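Local atomic coordinates of endoglucanase E-5 (Thermobifida fusca, PDB entry 2CKS), a protein that cleaves internal beta-1,4-glucosidic linkages of cellulose, lichenin and cereal beta-D-glucans with its family 5 glycoside hydrolase catalytic domain. Residues L85-T90 and A127-V132; I59-M64 and Y95-W100. One frame throughout, in Å; residues are numbered along the deposited sequence.

Contact 1: L85-T90 and A127-V132. With NA (sodium ion), chain H.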
loop_
_atom_site.group_PDB
_atom_site.type_symbol
_atom_site.label_atom_id
_atom_site.label_comp_id
_atom_site.label_asym_id
_atom_site.label_seq_id
_atom_site.Cartn_x
_atom_site.Cartn_y
_atom_site.Cartn_z
ATOM N N LEU A 85 -3.087 11.435 10.384
ATOM C CA LEU A 85 -1.960 10.608 9.975
ATOM C C LEU A 85 -1.366 11.082 8.647
ATOM O O LEU A 85 -0.167 11.014 8.449
ATOM C CB LEU A 85 -2.366 9.140 9.894
ATOM C CG LEU A 85 -2.610 8.446 11.246
ATOM C CD1 LEU A 85 -3.362 7.136 11.016
ATOM C CD2 LEU A 85 -1.311 8.205 11.980
ATOM N N ILE A 86 -2.198 11.570 7.737
ATOM C CA ILE A 86 -1.698 12.115 6.476
ATOM C C ILE A 86 -0.810 13.321 6.748
ATOM O O ILE A 86 0.256 13.453 6.160
ATOM C CB ILE A 86 -2.863 12.493 5.533
ATOM C CG1 ILE A 86 -3.539 11.226 5.003
ATOM C CG2 ILE A 86 -2.371 13.333 4.338
ATOM C CD1 ILE A 86 -4.921 11.473 4.459
ATOM N N ASP A 87 -1.261 14.207 7.629
ATOM C CA ASP A 87 -0.472 15.377 8.010
ATOM C C ASP A 87 0.818 14.979 8.726
ATOM O O ASP A 87 1.864 15.552 8.469
ATOM C CB ASP A 87 -1.284 16.323 8.899
ATOM C CG ASP A 87 -2.402 17.013 8.147
ATOM O OD1 ASP A 87 -2.376 17.004 6.896
ATOM O OD2 ASP A 87 -3.355 17.589 8.729
ATOM N N MET A 88 0.747 13.984 9.605
ATOM C CA MET A 88 1.926 13.539 10.340
ATOM C C MET A 88 2.968 12.968 9.387
ATOM O O MET A 88 4.151 13.265 9.497
ATOM C CB MET A 88 1.553 12.487 11.386
ATOM C CG MET A 88 0.870 13.054 12.587
ATOM S SD MET A 88 0.464 11.798 13.799
ATOM C CE MET A 88 2.063 11.577 14.618
ATOM N N ALA A 89 2.525 12.158 8.438
ATOM C CA ALA A 89 3.446 11.571 7.472
ATOM C C ALA A 89 4.106 12.660 6.644
ATOM O O ALA A 89 5.304 12.627 6.401
ATOM C CB ALA A 89 2.733 10.613 6.592
ATOM N N THR A 90 3.312 13.636 6.225
ATOM C CA THR A 90 3.802 14.749 5.421
ATOM C C THR A 90 4.835 15.575 6.184
ATOM O O THR A 90 5.844 15.988 5.615
ATOM C CB THR A 90 2.617 15.624 4.984
ATOM O OG1 THR A 90 1.700 14.827 4.212
ATOM C CG2 THR A 90 3.059 16.725 4.030
ATOM N N ALA A 127 -5.926 18.187 -1.459
ATOM C CA ALA A 127 -5.670 18.456 -2.879
ATOM C C ALA A 127 -4.362 19.208 -3.145
ATOM O O ALA A 127 -3.716 18.970 -4.164
ATOM C CB ALA A 127 -6.845 19.221 -3.500
ATOM N N SER A 128 -3.970 20.107 -2.247
ATOM C CA SER A 128 -2.751 20.896 -2.442
ATOM C C SER A 128 -1.466 20.098 -2.199
ATOM O O SER A 128 -0.391 20.499 -2.650
ATOM C CB SER A 128 -2.763 22.151 -1.558
ATOM O OG SER A 128 -2.634 21.824 -0.188
ATOM N N LYS A 129 -1.566 18.981 -1.485
ATOM C CA LYS A 129 -0.413 18.105 -1.279
ATOM C C LYS A 129 -0.034 17.413 -2.581
ATOM O O LYS A 129 -0.891 17.186 -3.430
ATOM C CB LYS A 129 -0.719 17.046 -0.216
ATOM C CG LYS A 129 -0.884 17.601 1.197
ATOM C CD LYS A 129 -1.002 16.477 2.213
ATOM C CE LYS A 129 -0.949 16.977 3.647
ATOM N NZ LYS A 129 -2.114 17.832 4.003
ATOM N N THR A 130 1.243 17.089 -2.735
ATOM C CA THR A 130 1.725 16.354 -3.899
ATOM C C THR A 130 2.281 14.974 -3.538
ATOM O O THR A 130 2.827 14.282 -4.393
ATOM C CB THR A 130 2.816 17.168 -4.614
ATOM O OG1 THR A 130 3.877 17.479 -3.704
ATOM C CG2 THR A 130 2.279 18.527 -5.050
ATOM N N ASN A 131 2.126 14.572 -2.281
ATOM C CA ASN A 131 2.740 13.353 -1.765
ATOM C C ASN A 131 1.750 12.274 -1.363
ATOM O O ASN A 131 2.137 11.282 -0.752
ATOM C CB ASN A 131 3.633 13.689 -0.555
ATOM C CG ASN A 131 2.837 14.227 0.626
ATOM O OD1 ASN A 131 2.065 15.172 0.483
ATOM N ND2 ASN A 131 3.021 13.626 1.802
ATOM N N VAL A 132 0.486 12.464 -1.716
ATOM C CA VAL A 132 -0.581 11.546 -1.338
ATOM C C VAL A 132 -1.039 10.765 -2.574
ATOM O O VAL A 132 -1.316 11.354 -3.624
ATOM C CB VAL A 132 -1.765 12.316 -0.733
ATOM C CG1 VAL A 132 -2.854 11.366 -0.278
ATOM C CG2 VAL A 132 -1.297 13.184 0.445
HETATM NA NA NA H . -2.686 17.088 -5.242
HETATM O O HOH W 1 -1.672 18.902 -6.452
HETATM O O HOH W 2 -2.316 15.564 -6.076
HETATM O O HOH W 3 -0.927 15.247 -6.221
HETATM O O HOH W 4 -3.330 15.403 -3.050
#
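Ile-86 leads the last turns of helix 75-90 against Lys-129 of the loop after helix 112-126 and Val-132, the first residue of strand 132-135, at the end of the TIM barrel where its strands begin. Its branched methyl CG2 does the touching, 4.0 Å from CG2 of Val-132 and equally far from CE of Lys-129; a beta-branched residue suits this buried seam between helix and strand, and the long methylene chain of the lysine extends the apolar surface outward. The next residue, Asp-87, starts away from the loop, yet its carboxylate bends back so that OD1 meets NZ of Lys-129 at 3.0 Å in a salt bridge, the ammonium lying nearly along the C-O bond. The lysine runs extended to CE and kinks only at its last torsion (chi4 65°), which turns NZ to the aspartate; His-126 ND1 takes a second bond from it. Behind this side chain, the backbone O of Lys-129 and that of Ala-127 bind a sodium ion, whose shell Asp-163 and Asp-165 help to complete. Thr-90 closes the helix with a hydroxyl that works twice. Its OG1 lies beside the backbone N and gives its hydrogen to Ile-86 O at 2.8 Å, while Thr-90 N reaches the same oxygen from the opposite face of the carbonyl. The same OG1 accepts a bond from Asn-131, whose ND2 also bonds to Leu-94 O. That amide N-H points at Thr-90 OG1 almost straight, 171° over 3.0 Å, with the oxygen only 6° out of the amide plane.

Contact 2: I59-M64 and Y95-W100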
loop_
_atom_site.group_PDB
_atom_site.type_symbol
_atom_site.label_atom_id
_atom_site.label_comp_id
_atom_site.label_asym_id
_atom_site.label_seq_id
_atom_site.Cartn_x
_atom_site.Cartn_y
_atom_site.Cartn_z
ATOM N N ILE A 59 7.872 6.088 2.055
ATOM C CA ILE A 59 6.425 6.059 1.922
ATOM C C ILE A 59 5.820 5.218 3.047
ATOM O O ILE A 59 6.435 4.254 3.529
ATOM C CB ILE A 59 6.085 5.501 0.508
ATOM C CG1 ILE A 59 4.593 5.556 0.190
ATOM C CG2 ILE A 59 6.602 4.091 0.328
ATOM C CD1 ILE A 59 4.323 5.470 -1.313
ATOM N N ILE A 60 4.629 5.613 3.471
ATOM C CA ILE A 60 3.843 4.878 4.454
ATOM C C ILE A 60 2.454 4.679 3.870
ATOM O O ILE A 60 1.853 5.606 3.324
ATOM C CB ILE A 60 3.776 5.616 5.820
ATOM C CG1 ILE A 60 3.030 4.759 6.857
ATOM C CG2 ILE A 60 3.130 6.981 5.703
ATOM C CD1 ILE A 60 3.140 5.253 8.261
ATOM N N ARG A 61 1.957 3.461 3.979
ATOM C CA ARG A 61 0.593 3.155 3.601
ATOM C C ARG A 61 -0.255 3.100 4.863
ATOM O O ARG A 61 0.052 2.357 5.802
ATOM C CB ARG A 61 0.573 1.833 2.865
ATOM C CG ARG A 61 -0.790 1.280 2.525
ATOM C CD ARG A 61 -0.584 -0.052 1.924
ATOM N NE ARG A 61 -1.711 -0.722 1.315
ATOM C CZ ARG A 61 -2.158 -1.920 1.686
ATOM N NH1 ARG A 61 -1.690 -2.555 2.754
ATOM N NH2 ARG A 61 -3.111 -2.481 0.985
ATOM N N LEU A 62 -1.307 3.914 4.885
ATOM C CA LEU A 62 -2.228 3.989 6.009
ATOM C C LEU A 62 -3.428 3.084 5.749
ATOM O O LEU A 62 -4.301 3.411 4.947
ATOM C CB LEU A 62 -2.676 5.439 6.202
ATOM C CG LEU A 62 -1.549 6.460 6.374
ATOM C CD1 LEU A 62 -2.116 7.874 6.380
ATOM C CD2 LEU A 62 -0.755 6.197 7.635
ATOM N N SER A 63 -3.461 1.935 6.416
ATOM C CA SER A 63 -4.436 0.903 6.122
ATOM C C SER A 63 -5.645 1.063 7.022
ATOM O O SER A 63 -5.562 0.865 8.231
ATOM C CB SER A 63 -3.822 -0.487 6.284
ATOM O OG SER A 63 -2.812 -0.693 5.304
ATOM N N MET A 64 -6.756 1.444 6.418
ATOM C CA MET A 64 -8.009 1.625 7.134
ATOM C C MET A 64 -9.018 0.578 6.682
ATOM O O MET A 64 -9.603 0.685 5.605
ATOM C CB MET A 64 -8.566 3.021 6.875
ATOM C CG MET A 64 -9.853 3.337 7.654
ATOM S SD MET A 64 -10.468 4.978 7.301
ATOM C CE MET A 64 -11.151 4.711 5.654
ATOM N N TYR A 95 5.909 10.087 1.527
ATOM C CA TYR A 95 4.740 9.843 0.698
ATOM C C TYR A 95 3.749 9.037 1.507
ATOM O O TYR A 95 4.121 8.320 2.436
ATOM C CB TYR A 95 5.119 9.124 -0.601
ATOM C CG TYR A 95 5.915 10.048 -1.480
ATOM C CD1 TYR A 95 7.303 10.086 -1.420
ATOM C CD2 TYR A 95 5.278 10.928 -2.333
ATOM C CE1 TYR A 95 8.026 10.969 -2.201
ATOM C CE2 TYR A 95 5.994 11.816 -3.103
ATOM C CZ TYR A 95 7.356 11.827 -3.046
ATOM O OH TYR A 95 8.091 12.715 -3.801
ATOM N N VAL A 96 2.477 9.185 1.179
ATOM C CA VAL A 96 1.422 8.505 1.909
ATOM C C VAL A 96 0.488 7.829 0.939
ATOM O O VAL A 96 0.046 8.460 -0.021
ATOM C CB VAL A 96 0.589 9.479 2.731
ATOM C CG1 VAL A 96 -0.464 8.713 3.537
ATOM C CG2 VAL A 96 1.467 10.257 3.645
ATOM N N ILE A 97 0.194 6.556 1.180
ATOM C CA ILE A 97 -0.879 5.877 0.472
ATOM C C ILE A 97 -2.072 5.788 1.397
ATOM O O ILE A 97 -1.965 5.249 2.493
ATOM C CB ILE A 97 -0.466 4.468 0.057
ATOM C CG1 ILE A 97 0.764 4.531 -0.838
ATOM C CG2 ILE A 97 -1.642 3.759 -0.622
ATOM C CD1 ILE A 97 1.333 3.187 -1.193
ATOM N N VAL A 98 -3.209 6.314 0.954
ATOM C CA VAL A 98 -4.450 6.207 1.699
ATOM C C VAL A 98 -5.139 4.940 1.225
ATOM O O VAL A 98 -5.598 4.869 0.082
ATOM C CB VAL A 98 -5.335 7.425 1.462
ATOM C CG1 VAL A 98 -6.667 7.294 2.207
ATOM C CG2 VAL A 98 -4.582 8.695 1.873
ATOM N N ASP A 99 -5.177 3.943 2.100
ATOM C CA ASP A 99 -5.619 2.599 1.752
ATOM C C ASP A 99 -7.022 2.315 2.293
ATOM O O ASP A 99 -7.231 2.122 3.485
ATOM C CB ASP A 99 -4.603 1.573 2.253
ATOM C CG ASP A 99 -5.136 0.160 2.263
ATOM O OD1 ASP A 99 -4.657 -0.627 3.103
ATOM O OD2 ASP A 99 -6.006 -0.259 1.469
ATOM N N TRP A 100 -7.973 2.325 1.371
ATOM C CA TRP A 100 -9.344 1.880 1.601
ATOM C C TRP A 100 -9.325 0.358 1.664
ATOM O O TRP A 100 -9.390 -0.328 0.647
ATOM C CB TRP A 100 -10.202 2.414 0.454
ATOM C CG TRP A 100 -11.662 2.211 0.627
ATOM C CD1 TRP A 100 -12.448 1.312 -0.022
ATOM C CD2 TRP A 100 -12.521 2.936 1.503
ATOM N NE1 TRP A 100 -13.755 1.438 0.386
ATOM C CE2 TRP A 100 -13.821 2.426 1.333
ATOM C CE3 TRP A 100 -12.323 3.973 2.420
ATOM C CZ2 TRP A 100 -14.907 2.914 2.051
ATOM C CZ3 TRP A 100 -13.393 4.457 3.121
ATOM C CH2 TRP A 100 -14.673 3.934 2.938
#
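Asp-99 OD1 is gripped from several sides: Ser-63 OG donates to it at 2.9 Å through the anti lone pair, His-101 ND1 bonds to it, and the guanidinium of Arg-61 lies against it. That last pairing is purely electrostatic, for OD1 sits 3.1 Å above the centre of the guanidinium, whose plane is stacked 11° from the carboxylate, and no N-H points at it. Arg-61 forms salt bridges with Glu-135 and Glu-231, and hydrogen bonds with Asn-138 and Ser-32. Arg-61 gets there by an extended chain, CG anti to the backbone N (chi1 174°), and its aliphatic part lies across Ile-97. Further back on this face, Ile-59 CD1 packs on Ile-97 CG1 at 3.7 Å. The other face, turned to helices 75-90 and 112-126, is apolar: Leu-62 CD1 presses tightly on Val-96 CG1 at 3.4 Å, and Met-64, bent at its thioether, brings CE obliquely to Trp-100 CZ3. Five backbone hydrogen bonds tie the strands in parallel register, from Ile-60 N to Tyr-95 O at 2.9 Å through to Met-64 N and Asp-99 O. Polar residues thus gather inside at the strands' C-terminal ends, as is characteristic of the catalytic end of a TIM barrel.

How the contacts relate
Helix 75-90 connects the two strands of contact 2 in a right-handed beta-alpha-beta crossover, so contact 1 is built on the outside of the sheet pair that contact 2 forms. Their centres are 10 Å apart and they touch directly: Ala-89 CB packs on Val-96 CG2, and Leu-85 CB lies 3.7 Å from Leu-62 CD1. The loop of contact 1 also joins the sheet, since Asn-131 O and Val-96 N are probably hydrogen-bonded at 2.9 Å. Chemistry belongs to the other end of the barrel, where, between nearest side-chain atoms, Arg-61 comes within about 3 Å of Glu-231, the likely nucleophile, and about 6 Å of Glu-139, the likely proton donor.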